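Local atomic coordinates of Ala-tRNApro hydrolase ProX (Aeropyrum pernix, PDB entry 1WDV), a protein that probably deacylates tRNA(Pro) mischarged with alanine, acting in trans as an editing partner of prolyl-tRNA synthetase. Residues E6-A11 with P100-P105; G54-V59 with N69-L74; P78-L81 with N85-V88. One frame throughout, in Å; residues are numbered along the deposited sequence.

Contact 1: residues E6-A11 with P100-P105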
# COMPACT_ATOMS: atom_id res chain seq x y z
N GLU A 6 -9.04 -5.79 -9.57
CA GLU A 6 -10.14 -5.30 -10.40
C GLU A 6 -11.49 -5.80 -9.89
O GLU A 6 -12.47 -5.05 -9.85
CB GLU A 6 -9.95 -5.73 -11.87
CG GLU A 6 -8.85 -4.97 -12.60
CD GLU A 6 -8.50 -5.57 -13.97
OE1 GLU A 6 -9.37 -5.57 -14.87
OE2 GLU A 6 -7.34 -6.05 -14.13
N GLU A 7 -11.53 -7.07 -9.50
CA GLU A 7 -12.75 -7.69 -8.97
C GLU A 7 -13.16 -7.03 -7.63
O GLU A 7 -14.34 -6.91 -7.32
CB GLU A 7 -12.56 -9.21 -8.76
CG GLU A 7 -12.21 -10.04 -10.02
CD GLU A 7 -11.79 -11.51 -9.70
OE1 GLU A 7 -10.84 -11.71 -8.89
OE2 GLU A 7 -12.40 -12.46 -10.24
N TRP A 8 -12.17 -6.59 -6.86
CA TRP A 8 -12.44 -5.97 -5.57
C TRP A 8 -13.13 -4.63 -5.79
O TRP A 8 -14.10 -4.29 -5.12
CB TRP A 8 -11.12 -5.79 -4.80
CG TRP A 8 -11.29 -5.34 -3.37
CD1 TRP A 8 -11.35 -6.14 -2.26
CD2 TRP A 8 -11.43 -3.99 -2.90
NE1 TRP A 8 -11.52 -5.37 -1.13
CE2 TRP A 8 -11.58 -4.05 -1.49
CE3 TRP A 8 -11.46 -2.74 -3.53
CZ2 TRP A 8 -11.74 -2.90 -0.71
CZ3 TRP A 8 -11.62 -1.60 -2.74
CH2 TRP A 8 -11.76 -1.69 -1.34
N ILE A 9 -12.60 -3.85 -6.73
CA ILE A 9 -13.13 -2.54 -7.05
C ILE A 9 -14.57 -2.62 -7.50
O ILE A 9 -15.43 -1.86 -7.05
CB ILE A 9 -12.30 -1.88 -8.15
CG1 ILE A 9 -10.90 -1.63 -7.58
CG2 ILE A 9 -12.95 -0.57 -8.65
CD1 ILE A 9 -9.85 -1.30 -8.62
N LYS A 10 -14.82 -3.55 -8.41
CA LYS A 10 -16.16 -3.75 -8.94
C LYS A 10 -17.14 -4.15 -7.83
O LYS A 10 -18.27 -3.61 -7.75
CB LYS A 10 -16.11 -4.81 -10.04
CG LYS A 10 -17.46 -5.08 -10.69
CD LYS A 10 -17.33 -6.14 -11.76
CE LYS A 10 -18.69 -6.53 -12.33
NZ LYS A 10 -18.55 -7.51 -13.45
N ALA A 11 -16.73 -5.08 -6.97
CA ALA A 11 -17.59 -5.54 -5.88
C ALA A 11 -17.99 -4.43 -4.89
O ALA A 11 -19.06 -4.50 -4.26
CB ALA A 11 -16.92 -6.72 -5.15
N PRO A 100 -3.20 -2.34 -1.82
CA PRO A 100 -3.66 -2.08 -0.45
C PRO A 100 -5.01 -2.76 -0.18
O PRO A 100 -5.58 -2.65 0.91
CB PRO A 100 -3.75 -0.55 -0.41
CG PRO A 100 -4.23 -0.22 -1.79
CD PRO A 100 -3.38 -1.14 -2.68
N VAL A 101 -5.53 -3.46 -1.18
CA VAL A 101 -6.80 -4.18 -1.05
C VAL A 101 -6.65 -5.54 -1.72
O VAL A 101 -5.66 -5.79 -2.43
CB VAL A 101 -7.96 -3.42 -1.74
CG1 VAL A 101 -8.18 -2.08 -1.07
CG2 VAL A 101 -7.69 -3.24 -3.24
N ALA A 102 -7.62 -6.42 -1.47
CA ALA A 102 -7.61 -7.76 -2.05
C ALA A 102 -6.40 -8.60 -1.61
O ALA A 102 -5.89 -9.48 -2.35
CB ALA A 102 -7.70 -7.68 -3.58
N LEU A 103 -5.96 -8.36 -0.37
CA LEU A 103 -4.88 -9.13 0.24
C LEU A 103 -5.54 -10.22 1.11
O LEU A 103 -6.77 -10.17 1.35
CB LEU A 103 -4.05 -8.22 1.17
CG LEU A 103 -3.33 -7.03 0.54
CD1 LEU A 103 -2.82 -6.11 1.64
CD2 LEU A 103 -2.18 -7.57 -0.33
N PRO A 104 -4.75 -11.23 1.56
CA PRO A 104 -5.34 -12.28 2.41
C PRO A 104 -5.97 -11.57 3.62
O PRO A 104 -5.42 -10.59 4.15
CB PRO A 104 -4.15 -13.16 2.75
CG PRO A 104 -3.35 -13.13 1.44
CD PRO A 104 -3.40 -11.62 1.10
N PRO A 105 -7.13 -12.05 4.08
CA PRO A 105 -7.83 -11.42 5.20
C PRO A 105 -7.18 -11.32 6.57
O PRO A 105 -7.71 -10.62 7.44
CB PRO A 105 -9.18 -12.15 5.22
CG PRO A 105 -8.79 -13.53 4.78
CD PRO A 105 -7.81 -13.28 3.65

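Contact 2: residues G54-V59 with N69-L74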
# COMPACT_ATOMS: atom_id res chain seq x y z
N GLY A 54 1.57 -11.83 13.43
CA GLY A 54 0.74 -10.76 12.88
C GLY A 54 1.34 -10.15 11.62
O GLY A 54 2.56 -10.01 11.49
N VAL A 55 0.47 -9.80 10.68
CA VAL A 55 0.94 -9.23 9.43
C VAL A 55 0.15 -7.98 9.14
O VAL A 55 -1.09 -7.98 9.21
CB VAL A 55 0.76 -10.22 8.26
CG1 VAL A 55 1.35 -9.62 6.98
CG2 VAL A 55 1.46 -11.57 8.62
N TYR A 56 0.86 -6.92 8.80
CA TYR A 56 0.24 -5.64 8.48
C TYR A 56 0.66 -5.14 7.10
O TYR A 56 1.75 -5.47 6.62
CB TYR A 56 0.68 -4.59 9.50
CG TYR A 56 0.47 -4.96 10.94
CD1 TYR A 56 1.37 -5.81 11.59
CD2 TYR A 56 -0.63 -4.47 11.65
CE1 TYR A 56 1.19 -6.16 12.92
CE2 TYR A 56 -0.82 -4.84 13.01
CZ TYR A 56 0.11 -5.68 13.62
OH TYR A 56 -0.04 -6.07 14.93
N ALA A 57 -0.23 -4.39 6.45
CA ALA A 57 0.06 -3.76 5.15
C ALA A 57 -0.06 -2.28 5.54
O ALA A 57 -1.11 -1.83 5.98
CB ALA A 57 -1.00 -4.12 4.12
N VAL A 58 1.04 -1.54 5.38
CA VAL A 58 1.11 -0.15 5.81
C VAL A 58 1.34 0.74 4.59
O VAL A 58 2.37 0.65 3.93
CB VAL A 58 2.29 -0.01 6.83
CG1 VAL A 58 2.28 1.41 7.45
CG2 VAL A 58 2.14 -1.09 7.92
N VAL A 59 0.37 1.61 4.31
CA VAL A 59 0.43 2.49 3.16
C VAL A 59 0.99 3.85 3.54
O VAL A 59 0.40 4.56 4.37
CB VAL A 59 -0.98 2.69 2.54
CG1 VAL A 59 -0.88 3.51 1.30
CG2 VAL A 59 -1.58 1.30 2.20
N ASN A 69 9.45 2.30 15.00
CA ASN A 69 9.03 2.52 16.37
C ASN A 69 7.54 2.81 16.43
O ASN A 69 6.85 2.35 17.33
CB ASN A 69 9.80 3.70 16.96
CG ASN A 69 9.44 3.95 18.41
OD1 ASN A 69 9.12 5.08 18.79
ND2 ASN A 69 9.51 2.91 19.23
N SER A 70 7.04 3.59 15.48
CA SER A 70 5.62 3.88 15.46
C SER A 70 4.77 2.63 15.24
O SER A 70 3.71 2.50 15.84
CB SER A 70 5.30 4.94 14.39
OG SER A 70 5.93 6.16 14.74
N MSE A 71 5.23 1.70 14.40
CA MSE A 71 4.49 0.47 14.16
C MSE A 71 4.57 -0.45 15.37
O MSE A 71 3.64 -1.21 15.63
CB MSE A 71 5.03 -0.26 12.91
CG MSE A 71 4.40 0.17 11.60
SE MSE A 71 2.50 0.13 11.61
CE MSE A 71 2.22 -1.79 11.75
N LYS A 72 5.69 -0.39 16.11
CA LYS A 72 5.86 -1.20 17.30
C LYS A 72 4.83 -0.76 18.34
O LYS A 72 4.24 -1.59 19.03
CB LYS A 72 7.28 -1.05 17.86
CG LYS A 72 7.51 -1.76 19.20
CD LYS A 72 8.98 -1.60 19.62
CE LYS A 72 9.23 -1.92 21.10
NZ LYS A 72 9.29 -3.38 21.40
N GLU A 73 4.63 0.56 18.43
CA GLU A 73 3.64 1.11 19.35
C GLU A 73 2.23 0.74 18.91
O GLU A 73 1.39 0.33 19.71
CB GLU A 73 3.78 2.64 19.43
CG GLU A 73 5.08 3.09 20.09
CD GLU A 73 5.34 4.59 19.94
OE1 GLU A 73 4.38 5.38 20.08
OE2 GLU A 73 6.51 4.97 19.70
N LEU A 74 1.96 0.86 17.61
CA LEU A 74 0.63 0.52 17.11
C LEU A 74 0.33 -0.97 17.31
O LEU A 74 -0.74 -1.35 17.79
CB LEU A 74 0.52 0.88 15.62
CG LEU A 74 -0.85 0.76 14.95
CD1 LEU A 74 -1.90 1.50 15.78
CD2 LEU A 74 -0.79 1.35 13.54

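Contact 3: residues P78-L81 with N85-V88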
# COMPACT_ATOMS: atom_id res chain seq x y z
N PRO A 78 6.96 -6.21 19.20
CA PRO A 78 8.14 -5.92 18.38
C PRO A 78 7.77 -6.17 16.91
O PRO A 78 7.09 -7.15 16.61
CB PRO A 78 9.17 -6.93 18.88
CG PRO A 78 8.76 -7.16 20.33
CD PRO A 78 7.25 -7.25 20.21
N VAL A 79 8.24 -5.31 16.01
CA VAL A 79 7.94 -5.50 14.58
C VAL A 79 9.15 -5.33 13.69
O VAL A 79 10.20 -4.83 14.12
CB VAL A 79 6.88 -4.50 14.05
CG1 VAL A 79 5.55 -4.72 14.77
CG2 VAL A 79 7.35 -3.06 14.25
N ARG A 80 9.01 -5.75 12.44
CA ARG A 80 10.08 -5.58 11.47
C ARG A 80 9.45 -5.58 10.10
O ARG A 80 8.30 -5.95 9.94
CB ARG A 80 11.12 -6.71 11.54
CG ARG A 80 10.63 -8.09 11.05
CD ARG A 80 11.82 -9.04 10.95
NE ARG A 80 11.45 -10.43 10.70
CZ ARG A 80 11.14 -10.95 9.52
NH1 ARG A 80 11.14 -10.19 8.43
NH2 ARG A 80 10.84 -12.26 9.41
N LEU A 81 10.22 -5.15 9.10
CA LEU A 81 9.75 -5.18 7.73
C LEU A 81 9.86 -6.61 7.24
O LEU A 81 10.83 -7.30 7.59
CB LEU A 81 10.65 -4.35 6.81
CG LEU A 81 10.53 -2.86 7.00
CD1 LEU A 81 11.73 -2.17 6.33
CD2 LEU A 81 9.19 -2.39 6.41
N ASN A 85 11.00 -11.85 -0.12
CA ASN A 85 10.45 -13.18 -0.35
C ASN A 85 9.21 -13.36 0.52
O ASN A 85 8.24 -14.01 0.11
CB ASN A 85 11.51 -14.25 -0.03
CG ASN A 85 11.91 -14.24 1.43
OD1 ASN A 85 12.28 -13.21 1.97
ND2 ASN A 85 11.87 -15.41 2.07
N GLU A 86 9.23 -12.76 1.71
CA GLU A 86 8.09 -12.87 2.62
C GLU A 86 6.92 -12.08 2.08
O GLU A 86 5.77 -12.50 2.23
CB GLU A 86 8.47 -12.37 4.01
CG GLU A 86 9.48 -13.26 4.73
CD GLU A 86 9.90 -12.71 6.07
OE1 GLU A 86 10.33 -11.55 6.12
OE2 GLU A 86 9.82 -13.46 7.09
N VAL A 87 7.20 -10.92 1.49
CA VAL A 87 6.14 -10.09 0.91
C VAL A 87 5.36 -10.90 -0.14
O VAL A 87 4.13 -10.94 -0.12
CB VAL A 87 6.73 -8.81 0.26
CG1 VAL A 87 5.63 -8.01 -0.50
CG2 VAL A 87 7.36 -7.93 1.34
N VAL A 88 6.07 -11.54 -1.06
CA VAL A 88 5.41 -12.32 -2.09
C VAL A 88 4.66 -13.51 -1.53
O VAL A 88 3.50 -13.76 -1.90
CB VAL A 88 6.42 -12.80 -3.14
CG1 VAL A 88 5.71 -13.68 -4.16
CG2 VAL A 88 7.06 -11.58 -3.81

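Contact 1: residues E6-A11 with P100-P105
Helix 4-12 meets an irregular loop here, and the backbones come nearest at W8 and A102, whose CA atoms are 6.2 Å apart. The indole of W8 carries the contact. Its CG stands anti to the backbone N (chi1 -172°), which swings the ring off the helix and over the loop, with one face turned to V101 and A102. V101 crosses that face at about a right angle. Its CB lies 3.7 Å from W8 CD2, near the bond shared by the two rings, while both methyl groups cover the benzene half. The CG1 methyl makes a CH-pi contact, 3.6 Å from the centroid of the six-membered ring and only 13° off its normal; CG2 settles beside W8 CE3 at 3.8 Å. Over the pyrrole half of the same face the loop backbone takes over, with A102 N 3.8 Å from W8 CD1. Nearer the helix, the CB atoms of W8 and A102 touch at 4.1 Å.

W16 meets the W8 ring as well and also touches V101, and L139 and A142 of helix 136-143 pack close by, on V101 and W8 respectively. No hydrogen bond joins the two segments. Between them the attachment is therefore apolar: CH-pi and van der Waals contact and burial of the indole face, resting on its fit against a branched side chain.

Contact 2: residues G54-V59 with N69-L74
Y56 and V58, two residues apart on strand 55-61, face M71 on helix 68-75, within the alpha/beta fold of the aminoacyl-tRNA editing domain. The helix belongs to a beta-alpha-beta crossover: the chain leaves strand 55-61, passes through the helix along one face of the mixed sheet and returns as strand 79-81, parallel to the first and beyond strand 43-50. The backbones stay well apart, with 9.0 Å between the CA atoms of V58 and M71, so side chains must bridge the gap.

The aromatic part of the contact is a CH-pi interaction. M71, present as selenomethionine, bends at both chi2 (-52°) and chi3 (-67°), and this fold in the chain lays its terminal methyl CE over one face of the Y56 ring. The methyl is displaced from the ring centre toward the CB end: CE is 4.1 Å from the centroid but 3.7 Å from Y56 CG.

No hydrogen bond crosses between the two segments; polar bonds lie at the margin of the contact. The phenol OH of Y56 is hydrogen-bonded to D50, whose carboxylate also accepts the backbone N-H of G54; the ring is thus anchored at its far end while the methyl lies near its root. At its base, M71 also touches V79 of strand 79-81.

The remaining interactions are aliphatic. V58 runs alongside M71 in the opposite direction and touches it most closely with CG2, which rests 3.9 Å from M71 CE and equally 3.9 Å from M71 SE.

Contact 3: residues P78-L81 with N85-V88
R80 and E86 form a two-pronged, end-on salt bridge between strand 79-81 and helix 84-91. NH1 of R80 donates to OE1 of E86 at 2.8 Å, and NH2 of R80 donates to OE2 of E86, also at 2.8 Å. Both bonds are close to straight (169° and 166°), each carboxylate oxygen uses its syn lone pair, and the two flat groups are nearly coplanar, 7° apart.

The next shell fixes both partners. NH1 of R80 gives a further hydrogen bond to the carbonyl O of L81, 3.0 Å away, which ties the guanidinium back to its own strand. On the helix side, OE1 of E86 also accepts the backbone N-H of R83, just before the helix begins, and both side chains touch L49 of strand 43-50. A leucine in place of R80 would probably leave the E86 carboxylate without this counter-charge, held by the R83 N-H but no longer kept in one plane, and the L81 carbonyl without this donor.

With the R83 guanidinium close to that of R80, and the first turn of the helix nearby, the surroundings are likely to favour the ionised form of E86, so that charge and two nearly straight hydrogen bonds probably act together in this surface salt bridge.

From the N terminus, helix 4-12 enters contact 1 first, and the loop it closes, 88 residues between the two segments, encloses both others. Contact 2 comes next, closing a short loop of nine residues between segments 54-59 and 69-74. Contact 3 follows in series, with three residues between segments 78-81 and 85-88. Contacts 2 and 3 adjoin where V79 packs on M71 and K72. Contacts 1 and 2 also touch: L103 and P100 lie against A57 and V59, on the face of the strand turned from helix 68-75. Together they tie the N-terminal helix to the loop before strand 108-112, helix 68-75 to strand 55-61, and helix 84-91 to edge strand 79-81 of the mixed sheet.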